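Local atomic coordinates of PKS (Streptomyces sp. CNQ431, PDB entry 5YDA), a protein that probably loads acyl extender units onto a carrier protein, as the broadly selective acyltransferase domain of the splenocin polyketide synthase SpnD. Residues P100-V105 with L415-S420; E108-A113 with R367-E372; A268-A273 with H298-D303. One frame throughout, in Å; residues are numbered along the deposited sequence.

In the fold
From the N terminus, the chain runs through the N-terminal helices and the antiparallel strands 32-38 and 79-85, and after helix 88-97 it enters the loop 100-105. This loop is joined in interaction 1 to helix 407-420, near the C terminus. Residues 108-113 follow after two residues and open interaction 2, whose partner strand 369-372 returns some 250 residues later, beside strand 112-116 in the six-stranded sheet. Interaction 3 is nested inside that loop, itself nested inside the one closed by interaction 1; it ties the four-stranded antiparallel sheet to the segment 298-303. Interactions 1 and 2 touch through Leu-418, their centres about 11 Å apart, whereas the centre of interaction 3 lies about 36 Å from that of interaction 2.

Interaction 1: residues P100-V105 with L415-S420; sequences PAVPPV and LGRLWS
Val-102 has its CG1 anti to its own carbonyl carbon (chi1 -67°), and this turns the two methyls to different partners: CG1 to Arg-417, CG2 to Ser-420. Arg-417 in turn carries CG anti to the backbone N (chi1 -171°) and stays extended as far as NE, which carries the guanidinium to Ala-101 and Val-102. The CG1 methyl lies over the centre of one guanidinium face, with Val-102 CG1 4.0 Å from Arg-417 CZ, while Ala-101 CB approaches NH1 of the same group obliquely. The methyl meets the flat face by van der Waals contact, without a polar bond; NE is held instead by the carbonyl of Thr-394, which anchors the group beside strand 394-395. Here the linker that leads from helix 88-97 to the first strand of the six-stranded core sheet passes the last turn of helix 407-420, so the contact ties together two elements far apart in sequence, close to the surface. At that helix end the packing is closer. Val-102 CG2 sits 3.6 Å from Ser-420 CB and 3.5 Å from Ser-420 O, and from the other end of the loop Val-105 CG1 comes to 3.4 Å from the same Ser-420 O. A water lies 2.9 Å from Pro-103 O and from Ser-420 O, between the two carbonyls. Ser-420 OG turns back along its own helix and makes a weak hydrogen bond to Gly-416 O.

Interaction 2: residues E108-A113 with R367-E372; sequences EPPKVA and RPVLVE
Val-112 and Ala-113 pair with Val-369 and Leu-370 as parallel strands, and the close part of the contact is the backbone ladder between them. Three hydrogen bonds build it. Just ahead of the strand, Lys-111 O accepts from Val-369 N at 2.9 Å, a bent bond (N-H...O 141°) that tilts out of the carbonyl plane. Ala-113 N gives to Val-369 O at 2.9 Å and much straighter (164°), the donor lying almost on the carbonyl axis. Val-371 N completes the ladder by giving to Ala-113 O at 2.8 Å. Side chains fill both faces of this pair. On one, Val-112 CG1 meets Val-371 CG2 at 3.9 Å; with CG1 of Val-371 anti to its backbone N (chi1 -176°), it is the other branch, CG2, that turns to Val-112. Pro-110 CB extends the same face against Val-369 CG2, and Leu-418 of helix 407-420 covers both valines of the 369-372 strand. On the other face Ala-113 CB sits 3.8 Å from Pro-368 CG and somewhat farther from Leu-370 CD2, and also touches Leu-362 of helix 355-366.

Toward the outer, solvent-facing end the side chains part. Lys-111 keeps its CB against Pro-368 CB at 3.7 Å, but its exposed chain then bends and leads away from the partner strand. A water accepts from Lys-111 N at 2.8 Å and donates to Arg-367 O, linking the two backbones just ahead of the paired strands. Arg-367, with positive phi, is the first residue beyond helix 355-366, and Pro-368 leads on into strand 369-372: a helix leading into a parallel strand, as in the alpha/beta-hydrolase-like core of acyltransferase domains.

Interaction 3: residues A268-A273 with H298-D303; sequences AGDTDA and HSHVLD
Gly-269 rests in the corner between two side chains of the 3-10 segment 300-302, the ring of His-300 and CG2 of Val-301. His-300 CE1 approaches Gly-269 CA to 3.9 Å at an oblique angle, while Val-301 CG2 lies 3.7 Å from Gly-269 C. That same methyl also sits 3.8 Å above one face of the His-300 ring, offset toward its rim. The ring is turned so that ND1 bonds to Ser-255 OG of strand 254-261, and NE2 has Asp-270 OD2 at the ring edge, near its plane, too far for a bond. Strand 264-269 belongs to the four-stranded antiparallel sheet of the small, ferredoxin-like subdomain, and the segment beginning at His-298 borders the probable active site, since the His-298 NE2 to Ser-200 OG bond is consistent with the Ser-His pair of acyltransferases. Beside Gly-269, Ala-268 CB packs on Ser-299 CB at 3.7 Å. Ser-299 OG, between its backbone N and carbonyl carbon (chi1 82°), accepts from Val-301 N at 3.2 Å, an ST turn, besides bonding to Ala-296 O. Asp-270 is the N-cap of helix 271-283; its OD1 accepts from Ala-273 N at 3.1 Å, met from above the carboxylate plane.

Interaction 1: residues P100-V105 with L415-S420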
ATOM      1  N   PRO A 100      16.927  -9.987 -14.958  1.00 49.08           N
ATOM      2  CA  PRO A 100      15.838  -9.091 -15.368  1.00 51.91           C
ATOM      3  C   PRO A 100      14.518  -9.566 -14.778  1.00 52.64           C
ATOM      4  O   PRO A 100      14.229 -10.764 -14.746  1.00 50.71           O
ATOM      5  CB  PRO A 100      15.850  -9.185 -16.898  1.00 50.74           C
ATOM      6  CG  PRO A 100      16.618 -10.422 -17.211  1.00 56.03           C
ATOM      7  CD  PRO A 100      17.608 -10.601 -16.105  1.00 52.00           C
ATOM      8  N   ALA A 101      13.729  -8.615 -14.272  1.00 47.30           N
ATOM      9  CA  ALA A 101      12.527  -8.945 -13.519  1.00 47.27           C
ATOM     10  C   ALA A 101      11.254  -8.277 -14.020  1.00 50.04           C
ATOM     11  O   ALA A 101      10.172  -8.679 -13.581  1.00 49.44           O
ATOM     12  CB  ALA A 101      12.710  -8.592 -12.032  1.00 41.60           C
ATOM     13  N   VAL A 102      11.337  -7.275 -14.890  1.00 44.84           N
ATOM     14  CA  VAL A 102      10.144  -6.661 -15.472  1.00 46.50           C
ATOM     15  C   VAL A 102      10.270  -6.756 -16.986  1.00 49.06           C
ATOM     16  O   VAL A 102      11.377  -6.942 -17.522  1.00 46.02           O
ATOM     17  CB  VAL A 102       9.952  -5.199 -14.999  1.00 43.45           C
ATOM     18  CG1 VAL A 102       9.639  -5.150 -13.504  1.00 44.60           C
ATOM     19  CG2 VAL A 102      11.161  -4.356 -15.335  1.00 40.18           C
ATOM     20  N   PRO A 103       9.154  -6.667 -17.708  1.00 49.59           N
ATOM     21  CA  PRO A 103       9.215  -6.649 -19.172  1.00 48.02           C
ATOM     22  C   PRO A 103       9.951  -5.416 -19.658  1.00 51.32           C
ATOM     23  O   PRO A 103      10.130  -4.456 -18.890  1.00 48.89           O
ATOM     24  CB  PRO A 103       7.735  -6.604 -19.587  1.00 50.04           C
ATOM     25  CG  PRO A 103       6.977  -7.055 -18.381  1.00 50.35           C
ATOM     26  CD  PRO A 103       7.767  -6.604 -17.212  1.00 47.19           C
ATOM     27  N   PRO A 104      10.396  -5.401 -20.917  1.00 47.91           N
ATOM     28  CA  PRO A 104      10.956  -4.167 -21.479  1.00 46.74           C
ATOM     29  C   PRO A 104       9.928  -3.054 -21.410  1.00 42.77           C
ATOM     30  O   PRO A 104       8.725  -3.303 -21.455  1.00 44.39           O
ATOM     31  CB  PRO A 104      11.289  -4.545 -22.928  1.00 50.43           C
ATOM     32  CG  PRO A 104      10.511  -5.806 -23.197  1.00 49.40           C
ATOM     33  CD  PRO A 104      10.412  -6.512 -21.884  1.00 48.75           C
ATOM     34  N   VAL A 105      10.413  -1.821 -21.269  1.00 42.56           N
ATOM     35  CA  VAL A 105       9.530  -0.687 -20.993  1.00 45.91           C
ATOM     36  C   VAL A 105       8.622  -0.442 -22.193  1.00 51.40           C
ATOM     37  O   VAL A 105       9.028  -0.690 -23.338  1.00 56.52           O
ATOM     38  CB  VAL A 105      10.330   0.576 -20.636  1.00 44.68           C
ATOM     39  CG1 VAL A 105      11.451   0.226 -19.683  1.00 44.65           C
ATOM     40  CG2 VAL A 105      10.875   1.244 -21.884  1.00 45.32           C
ATOM     41  N   LEU A 415      12.053   1.800  -5.866  1.00 27.19           N
ATOM     42  CA  LEU A 415      12.335   2.881  -6.811  1.00 28.95           C
ATOM     43  C   LEU A 415      13.082   2.357  -8.031  1.00 27.92           C
ATOM     44  O   LEU A 415      12.757   2.723  -9.166  1.00 30.75           O
ATOM     45  CB  LEU A 415      13.122   3.999  -6.126  1.00 25.48           C
ATOM     46  CG  LEU A 415      12.313   4.769  -5.078  1.00 25.46           C
ATOM     47  CD1 LEU A 415      13.181   5.721  -4.288  1.00 24.41           C
ATOM     48  CD2 LEU A 415      11.156   5.521  -5.730  1.00 23.34           C
ATOM     49  N   GLY A 416      14.065   1.482  -7.820  1.00 24.73           N
ATOM     50  CA  GLY A 416      14.764   0.890  -8.948  1.00 29.57           C
ATOM     51  C   GLY A 416      13.827   0.100  -9.841  1.00 32.14           C
ATOM     52  O   GLY A 416      13.852   0.229 -11.073  1.00 31.00           O
ATOM     53  N   ARG A 417      12.961  -0.709  -9.226  1.00 30.11           N
ATOM     54  CA  ARG A 417      12.010  -1.499  -9.996  1.00 29.46           C
ATOM     55  C   ARG A 417      11.056  -0.607 -10.781  1.00 29.57           C
ATOM     56  O   ARG A 417      10.738  -0.890 -11.945  1.00 28.51           O
ATOM     57  CB  ARG A 417      11.244  -2.415  -9.054  1.00 27.19           C
ATOM     58  CG  ARG A 417      10.384  -3.433  -9.739  1.00 33.43           C
ATOM     59  CD  ARG A 417       9.797  -4.357  -8.686  1.00 38.16           C
ATOM     60  NE  ARG A 417       8.654  -5.085  -9.211  1.00 40.20           N
ATOM     61  CZ  ARG A 417       8.749  -6.297  -9.736  1.00 44.70           C
ATOM     62  NH1 ARG A 417       9.941  -6.883  -9.771  1.00 37.15           N
ATOM     63  NH2 ARG A 417       7.665  -6.906 -10.218  1.00 32.60           N
ATOM     64  N   LEU A 418      10.600   0.485 -10.167  1.00 24.67           N
ATOM     65  CA  LEU A 418       9.756   1.427 -10.891  1.00 28.93           C
ATOM     66  C   LEU A 418      10.489   1.997 -12.110  1.00 32.77           C
ATOM     67  O   LEU A 418       9.914   2.082 -13.202  1.00 26.40           O
ATOM     68  CB  LEU A 418       9.288   2.529  -9.940  1.00 24.00           C
ATOM     69  CG  LEU A 418       8.100   2.113  -9.068  1.00 27.80           C
ATOM     70  CD1 LEU A 418       7.919   3.053  -7.891  1.00 26.13           C
ATOM     71  CD2 LEU A 418       6.822   2.059  -9.912  1.00 23.91           C
ATOM     72  N   TRP A 419      11.769   2.356 -11.952  1.00 29.99           N
ATOM     73  CA  TRP A 419      12.539   2.822 -13.103  1.00 32.01           C
ATOM     74  C   TRP A 419      12.662   1.735 -14.164  1.00 32.94           C
ATOM     75  O   TRP A 419      12.501   2.005 -15.361  1.00 33.91           O
ATOM     76  CB  TRP A 419      13.928   3.296 -12.670  1.00 31.96           C
ATOM     77  CG  TRP A 419      14.804   3.688 -13.849  1.00 34.70           C
ATOM     78  CD1 TRP A 419      14.839   4.905 -14.477  1.00 34.52           C
ATOM     79  CD2 TRP A 419      15.750   2.855 -14.542  1.00 35.68           C
ATOM     80  NE1 TRP A 419      15.746   4.880 -15.510  1.00 36.03           N
ATOM     81  CE2 TRP A 419      16.322   3.637 -15.569  1.00 37.09           C
ATOM     82  CE3 TRP A 419      16.174   1.528 -14.386  1.00 33.30           C
ATOM     83  CZ2 TRP A 419      17.291   3.135 -16.438  1.00 34.09           C
ATOM     84  CZ3 TRP A 419      17.139   1.034 -15.243  1.00 35.70           C
ATOM     85  CH2 TRP A 419      17.684   1.833 -16.264  1.00 34.38           C
ATOM     86  N   SER A 420      12.949   0.497 -13.742  1.00 30.83           N
ATOM     87  CA  SER A 420      13.093  -0.600 -14.697  1.00 32.30           C
ATOM     88  C   SER A 420      11.828  -0.812 -15.520  1.00 35.09           C
ATOM     89  O   SER A 420      11.906  -1.236 -16.678  1.00 37.48           O
ATOM     90  CB  SER A 420      13.466  -1.888 -13.965  1.00 30.51           C
ATOM     91  OG  SER A 420      14.801  -1.823 -13.494  1.00 31.75           O
TER
HETATM   92  O   HOH W   1      12.810  -3.314 -18.479  1.00 38.81           O

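Interaction 2: residues E108-A113 with R367-E372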
ATOM      1  N   GLU A 108       5.176   3.873 -24.659  1.00 54.26           N
ATOM      2  CA  GLU A 108       4.627   5.036 -23.998  1.00 55.94           C
ATOM      3  C   GLU A 108       4.861   4.809 -22.514  1.00 51.59           C
ATOM      4  O   GLU A 108       4.734   3.700 -22.062  1.00 54.34           O
ATOM      5  CB  GLU A 108       3.150   5.177 -24.286  1.00 56.09           C
ATOM      6  CG  GLU A 108       2.837   5.791 -25.636  1.00 66.00           C
ATOM      7  CD  GLU A 108       2.665   7.295 -25.574  1.00 72.66           C
ATOM      8  OE1 GLU A 108       3.516   8.009 -26.139  1.00 69.26           O
ATOM      9  OE2 GLU A 108       1.687   7.756 -24.957  1.00 72.91           O
ATOM     10  N   PRO A 109       5.241   5.905 -21.754  1.00 48.38           N
ATOM     11  CA  PRO A 109       5.479   5.615 -20.327  1.00 44.22           C
ATOM     12  C   PRO A 109       4.296   5.005 -19.599  1.00 42.51           C
ATOM     13  O   PRO A 109       3.186   5.401 -19.835  1.00 39.90           O
ATOM     14  CB  PRO A 109       5.837   6.966 -19.724  1.00 40.80           C
ATOM     15  CG  PRO A 109       5.321   7.960 -20.643  1.00 45.60           C
ATOM     16  CD  PRO A 109       5.536   7.383 -21.977  1.00 42.23           C
ATOM     17  N   PRO A 110       4.564   4.051 -18.720  1.00 42.18           N
ATOM     18  CA  PRO A 110       3.491   3.350 -18.005  1.00 39.81           C
ATOM     19  C   PRO A 110       2.751   4.281 -17.056  1.00 33.19           C
ATOM     20  O   PRO A 110       3.321   5.228 -16.513  1.00 35.62           O
ATOM     21  CB  PRO A 110       4.241   2.260 -17.225  1.00 36.18           C
ATOM     22  CG  PRO A 110       5.611   2.812 -17.041  1.00 37.89           C
ATOM     23  CD  PRO A 110       5.896   3.556 -18.329  1.00 38.26           C
ATOM     24  N   LYS A 111       1.463   4.013 -16.877  1.00 31.93           N
ATOM     25  CA  LYS A 111       0.728   4.638 -15.788  1.00 33.85           C
ATOM     26  C   LYS A 111       1.092   3.973 -14.456  1.00 31.22           C
ATOM     27  O   LYS A 111       1.573   2.836 -14.410  1.00 26.96           O
ATOM     28  CB  LYS A 111      -0.778   4.536 -16.024  1.00 34.18           C
ATOM     29  CG  LYS A 111      -1.249   5.144 -17.331  1.00 36.64           C
ATOM     30  CD  LYS A 111      -1.184   6.656 -17.279  1.00 43.38           C
ATOM     31  CE  LYS A 111      -1.562   7.264 -18.614  1.00 46.27           C
ATOM     32  NZ  LYS A 111      -0.716   8.446 -18.931  1.00 51.82           N
ATOM     33  N   VAL A 112       0.849   4.694 -13.362  1.00 28.56           N
ATOM     34  CA  VAL A 112       1.181   4.226 -12.022  1.00 27.21           C
ATOM     35  C   VAL A 112      -0.064   4.310 -11.144  1.00 26.47           C
ATOM     36  O   VAL A 112      -0.747   5.341 -11.127  1.00 24.50           O
ATOM     37  CB  VAL A 112       2.331   5.053 -11.410  1.00 28.19           C
ATOM     38  CG1 VAL A 112       2.609   4.642  -9.946  1.00 23.56           C
ATOM     39  CG2 VAL A 112       3.582   4.937 -12.273  1.00 27.22           C
ATOM     40  N   ALA A 113      -0.340   3.246 -10.387  1.00 24.16           N
ATOM     41  CA  ALA A 113      -1.425   3.252  -9.412  1.00 25.42           C
ATOM     42  C   ALA A 113      -0.883   2.932  -8.022  1.00 22.88           C
ATOM     43  O   ALA A 113      -0.001   2.083  -7.871  1.00 23.30           O
ATOM     44  CB  ALA A 113      -2.518   2.245  -9.797  1.00 20.95           C
ATOM     45  N   ARG A 367      -4.100  -0.082 -17.297  1.00 39.51           N
ATOM     46  CA  ARG A 367      -3.098  -1.142 -17.208  1.00 36.84           C
ATOM     47  C   ARG A 367      -1.835  -0.654 -16.496  1.00 35.95           C
ATOM     48  O   ARG A 367      -0.716  -0.864 -16.983  1.00 33.98           O
ATOM     49  CB  ARG A 367      -2.789  -1.695 -18.600  1.00 36.75           C
ATOM     50  CG  ARG A 367      -3.909  -2.635 -19.082  1.00 46.24           C
ATOM     51  CD  ARG A 367      -3.713  -3.167 -20.489  1.00 51.11           C
ATOM     52  NE  ARG A 367      -2.342  -3.602 -20.719  1.00 55.12           N
ATOM     53  CZ  ARG A 367      -1.925  -4.863 -20.627  1.00 63.83           C
ATOM     54  NH1 ARG A 367      -2.776  -5.837 -20.304  1.00 57.76           N
ATOM     55  NH2 ARG A 367      -0.651  -5.152 -20.860  1.00 62.24           N
ATOM     56  N   PRO A 368      -1.966  -0.040 -15.321  1.00 32.44           N
ATOM     57  CA  PRO A 368      -0.816   0.620 -14.702  1.00 29.30           C
ATOM     58  C   PRO A 368       0.047  -0.349 -13.905  1.00 28.24           C
ATOM     59  O   PRO A 368      -0.369  -1.454 -13.551  1.00 25.42           O
ATOM     60  CB  PRO A 368      -1.477   1.647 -13.785  1.00 28.75           C
ATOM     61  CG  PRO A 368      -2.720   0.936 -13.322  1.00 33.07           C
ATOM     62  CD  PRO A 368      -3.150   0.009 -14.445  1.00 29.14           C
ATOM     63  N   VAL A 369       1.289   0.086 -13.656  1.00 23.94           N
ATOM     64  CA  VAL A 369       2.095  -0.512 -12.603  1.00 23.41           C
ATOM     65  C   VAL A 369       1.339  -0.387 -11.283  1.00 25.76           C
ATOM     66  O   VAL A 369       0.823   0.685 -10.937  1.00 26.90           O
ATOM     67  CB  VAL A 369       3.473   0.169 -12.538  1.00 27.57           C
ATOM     68  CG1 VAL A 369       4.341  -0.460 -11.443  1.00 22.58           C
ATOM     69  CG2 VAL A 369       4.197   0.111 -13.897  1.00 20.42           C
ATOM     70  N   LEU A 370       1.250  -1.486 -10.545  1.00 23.97           N
ATOM     71  CA  LEU A 370       0.527  -1.511  -9.276  1.00 25.16           C
ATOM     72  C   LEU A 370       1.525  -1.401  -8.122  1.00 23.26           C
ATOM     73  O   LEU A 370       2.361  -2.295  -7.923  1.00 25.14           O
ATOM     74  CB  LEU A 370      -0.306  -2.786  -9.158  1.00 24.52           C
ATOM     75  CG  LEU A 370      -1.276  -3.044 -10.301  1.00 24.84           C
ATOM     76  CD1 LEU A 370      -2.119  -4.269  -9.998  1.00 27.15           C
ATOM     77  CD2 LEU A 370      -2.157  -1.829 -10.522  1.00 26.51           C
ATOM     78  N   VAL A 371       1.437  -0.312  -7.366  1.00 19.00           N
ATOM     79  CA  VAL A 371       2.398   0.005  -6.319  1.00 18.43           C
ATOM     80  C   VAL A 371       1.643  -0.028  -5.004  1.00 21.06           C
ATOM     81  O   VAL A 371       0.783   0.830  -4.747  1.00 18.21           O
ATOM     82  CB  VAL A 371       3.071   1.369  -6.535  1.00 21.64           C
ATOM     83  CG1 VAL A 371       4.136   1.616  -5.475  1.00 17.32           C
ATOM     84  CG2 VAL A 371       3.671   1.456  -7.928  1.00 20.00           C
ATOM     85  N   GLU A 372       1.932  -1.037  -4.192  1.00 18.97           N
ATOM     86  CA  GLU A 372       1.316  -1.139  -2.878  1.00 23.73           C
ATOM     87  C   GLU A 372       2.034  -0.187  -1.928  1.00 23.48           C
ATOM     88  O   GLU A 372       3.269  -0.184  -1.860  1.00 23.79           O
ATOM     89  CB  GLU A 372       1.385  -2.579  -2.363  1.00 20.28           C
ATOM     90  CG  GLU A 372       0.668  -2.788  -1.056  1.00 22.33           C
ATOM     91  CD  GLU A 372       0.099  -4.198  -0.884  1.00 25.35           C
ATOM     92  OE1 GLU A 372       0.413  -5.108  -1.698  1.00 23.28           O
ATOM     93  OE2 GLU A 372      -0.649  -4.394   0.097  1.00 24.75           O
TER
HETATM   94  O   HOH W   2       0.282   1.878 -18.282  1.00 37.93           O

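Interaction 3: residues A268-A273 with H298-D303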
ATOM      1  N   ALA A 268     -18.928 -10.637   7.873  1.00 24.66           N
ATOM      2  CA  ALA A 268     -18.982  -9.962   9.164  1.00 24.73           C
ATOM      3  C   ALA A 268     -20.396 -10.026   9.727  1.00 23.86           C
ATOM      4  O   ALA A 268     -21.376 -10.100   8.981  1.00 29.18           O
ATOM      5  CB  ALA A 268     -18.549  -8.496   9.042  1.00 22.20           C
ATOM      6  N   GLY A 269     -20.491  -9.984  11.051  1.00 26.32           N
ATOM      7  CA  GLY A 269     -21.786  -9.995  11.710  1.00 25.36           C
ATOM      8  C   GLY A 269     -21.589 -10.224  13.191  1.00 28.24           C
ATOM      9  O   GLY A 269     -20.474 -10.065  13.704  1.00 25.77           O
ATOM     10  N   ASP A 270     -22.668 -10.622  13.874  1.00 28.22           N
ATOM     11  CA  ASP A 270     -22.480 -10.868  15.297  1.00 31.18           C
ATOM     12  C   ASP A 270     -21.718 -12.169  15.494  1.00 32.61           C
ATOM     13  O   ASP A 270     -21.697 -13.043  14.625  1.00 33.70           O
ATOM     14  CB  ASP A 270     -23.805 -10.886  16.057  1.00 35.18           C
ATOM     15  CG  ASP A 270     -24.744 -11.932  15.565  1.00 43.20           C
ATOM     16  OD1 ASP A 270     -24.693 -13.089  16.080  1.00 47.59           O
ATOM     17  OD2 ASP A 270     -25.554 -11.572  14.680  1.00 45.96           O
ATOM     18  N   THR A 271     -21.060 -12.275  16.646  1.00 31.30           N
ATOM     19  CA  THR A 271     -20.100 -13.352  16.843  1.00 34.54           C
ATOM     20  C   THR A 271     -20.765 -14.722  16.765  1.00 37.36           C
ATOM     21  O   THR A 271     -20.191 -15.656  16.196  1.00 39.05           O
ATOM     22  CB  THR A 271     -19.369 -13.158  18.169  1.00 35.87           C
ATOM     23  OG1 THR A 271     -18.821 -11.831  18.196  1.00 36.12           O
ATOM     24  CG2 THR A 271     -18.224 -14.142  18.290  1.00 33.21           C
ATOM     25  N   ASP A 272     -21.985 -14.853  17.295  1.00 37.68           N
ATOM     26  CA  ASP A 272     -22.700 -16.129  17.237  1.00 40.87           C
ATOM     27  C   ASP A 272     -22.932 -16.571  15.796  1.00 36.64           C
ATOM     28  O   ASP A 272     -22.702 -17.732  15.447  1.00 32.52           O
ATOM     29  CB  ASP A 272     -24.044 -16.026  17.964  1.00 40.99           C
ATOM     30  CG  ASP A 272     -23.901 -16.071  19.472  1.00 51.01           C
ATOM     31  OD1 ASP A 272     -22.808 -16.447  19.967  1.00 48.37           O
ATOM     32  OD2 ASP A 272     -24.895 -15.741  20.162  1.00 58.70           O
ATOM     33  N   ALA A 273     -23.433 -15.664  14.961  1.00 32.55           N
ATOM     34  CA  ALA A 273     -23.652 -15.987  13.557  1.00 36.13           C
ATOM     35  C   ALA A 273     -22.341 -16.354  12.861  1.00 33.86           C
ATOM     36  O   ALA A 273     -22.310 -17.256  12.016  1.00 35.37           O
ATOM     37  CB  ALA A 273     -24.330 -14.812  12.853  1.00 28.95           C
ATOM     38  N   HIS A 298     -18.304  -2.962   7.708  1.00 20.96           N
ATOM     39  CA  HIS A 298     -19.029  -3.249   6.484  1.00 26.47           C
ATOM     40  C   HIS A 298     -20.158  -4.250   6.582  1.00 26.32           C
ATOM     41  O   HIS A 298     -20.383  -5.008   5.695  1.00 32.16           O
ATOM     42  CB  HIS A 298     -18.072  -3.620   5.350  1.00 23.42           C
ATOM     43  CG  HIS A 298     -16.964  -2.645   5.163  1.00 21.36           C
ATOM     44  ND1 HIS A 298     -17.098  -1.522   4.401  1.00 23.20           N
ATOM     45  CD2 HIS A 298     -15.721  -2.605   5.663  1.00 21.48           C
ATOM     46  CE1 HIS A 298     -15.997  -0.824   4.451  1.00 21.94           C
ATOM     47  NE2 HIS A 298     -15.142  -1.461   5.209  1.00 21.63           N
ATOM     48  N   SER A 299     -20.867  -4.205   7.674  1.00 25.02           N
ATOM     49  CA  SER A 299     -22.002  -5.075   7.969  1.00 25.63           C
ATOM     50  C   SER A 299     -23.078  -4.329   8.759  1.00 32.84           C
ATOM     51  O   SER A 299     -22.872  -3.221   9.269  1.00 27.86           O
ATOM     52  CB  SER A 299     -21.576  -6.315   8.751  1.00 25.32           C
ATOM     53  OG  SER A 299     -21.451  -6.048  10.132  1.00 23.61           O
ATOM     54  N   HIS A 300     -24.238  -4.987   8.877  1.00 31.12           N
ATOM     55  CA  HIS A 300     -25.371  -4.427   9.605  1.00 32.77           C
ATOM     56  C   HIS A 300     -25.004  -4.062  11.043  1.00 30.55           C
ATOM     57  O   HIS A 300     -25.614  -3.159  11.625  1.00 34.98           O
ATOM     58  CB  HIS A 300     -26.523  -5.427   9.592  1.00 30.77           C
ATOM     59  CG  HIS A 300     -26.207  -6.684  10.332  1.00 32.05           C
ATOM     60  ND1 HIS A 300     -25.473  -7.711   9.769  1.00 32.09           N
ATOM     61  CD2 HIS A 300     -26.456  -7.050  11.612  1.00 27.11           C
ATOM     62  CE1 HIS A 300     -25.316  -8.671  10.664  1.00 32.54           C
ATOM     63  NE2 HIS A 300     -25.898  -8.294  11.792  1.00 33.95           N
ATOM     64  N   VAL A 301     -23.995  -4.719  11.622  1.00 27.46           N
ATOM     65  CA  VAL A 301     -23.564  -4.405  12.990  1.00 29.67           C
ATOM     66  C   VAL A 301     -23.225  -2.918  13.165  1.00 28.38           C
ATOM     67  O   VAL A 301     -23.291  -2.383  14.277  1.00 29.87           O
ATOM     68  CB  VAL A 301     -22.368  -5.301  13.382  1.00 25.07           C
ATOM     69  CG1 VAL A 301     -21.805  -4.901  14.740  1.00 23.12           C
ATOM     70  CG2 VAL A 301     -22.783  -6.777  13.395  1.00 28.79           C
ATOM     71  N   LEU A 302     -22.858  -2.227  12.087  1.00 29.38           N
ATOM     72  CA  LEU A 302     -22.522  -0.813  12.218  1.00 31.85           C
ATOM     73  C   LEU A 302     -23.737   0.116  12.166  1.00 30.08           C
ATOM     74  O   LEU A 302     -23.566   1.315  12.404  1.00 30.94           O
ATOM     75  CB  LEU A 302     -21.533  -0.394  11.122  1.00 24.36           C
ATOM     76  CG  LEU A 302     -20.164  -1.071  11.100  1.00 27.93           C
ATOM     77  CD1 LEU A 302     -19.247  -0.293  10.177  1.00 25.61           C
ATOM     78  CD2 LEU A 302     -19.577  -1.197  12.501  1.00 23.18           C
ATOM     79  N   ASP A 303     -24.936  -0.393  11.846  1.00 30.26           N
ATOM     80  CA  ASP A 303     -26.122   0.454  11.682  1.00 35.93           C
ATOM     81  C   ASP A 303     -26.315   1.475  12.801  1.00 35.00           C
ATOM     82  O   ASP A 303     -26.496   2.661  12.488  1.00 32.31           O
ATOM     83  CB  ASP A 303     -27.377  -0.417  11.538  1.00 31.80           C
ATOM     84  CG  ASP A 303     -27.533  -1.000  10.148  1.00 36.70           C
ATOM     85  OD1 ASP A 303     -26.913  -0.485   9.199  1.00 33.77           O
ATOM     86  OD2 ASP A 303     -28.305  -1.969   9.996  1.00 38.81           O
TER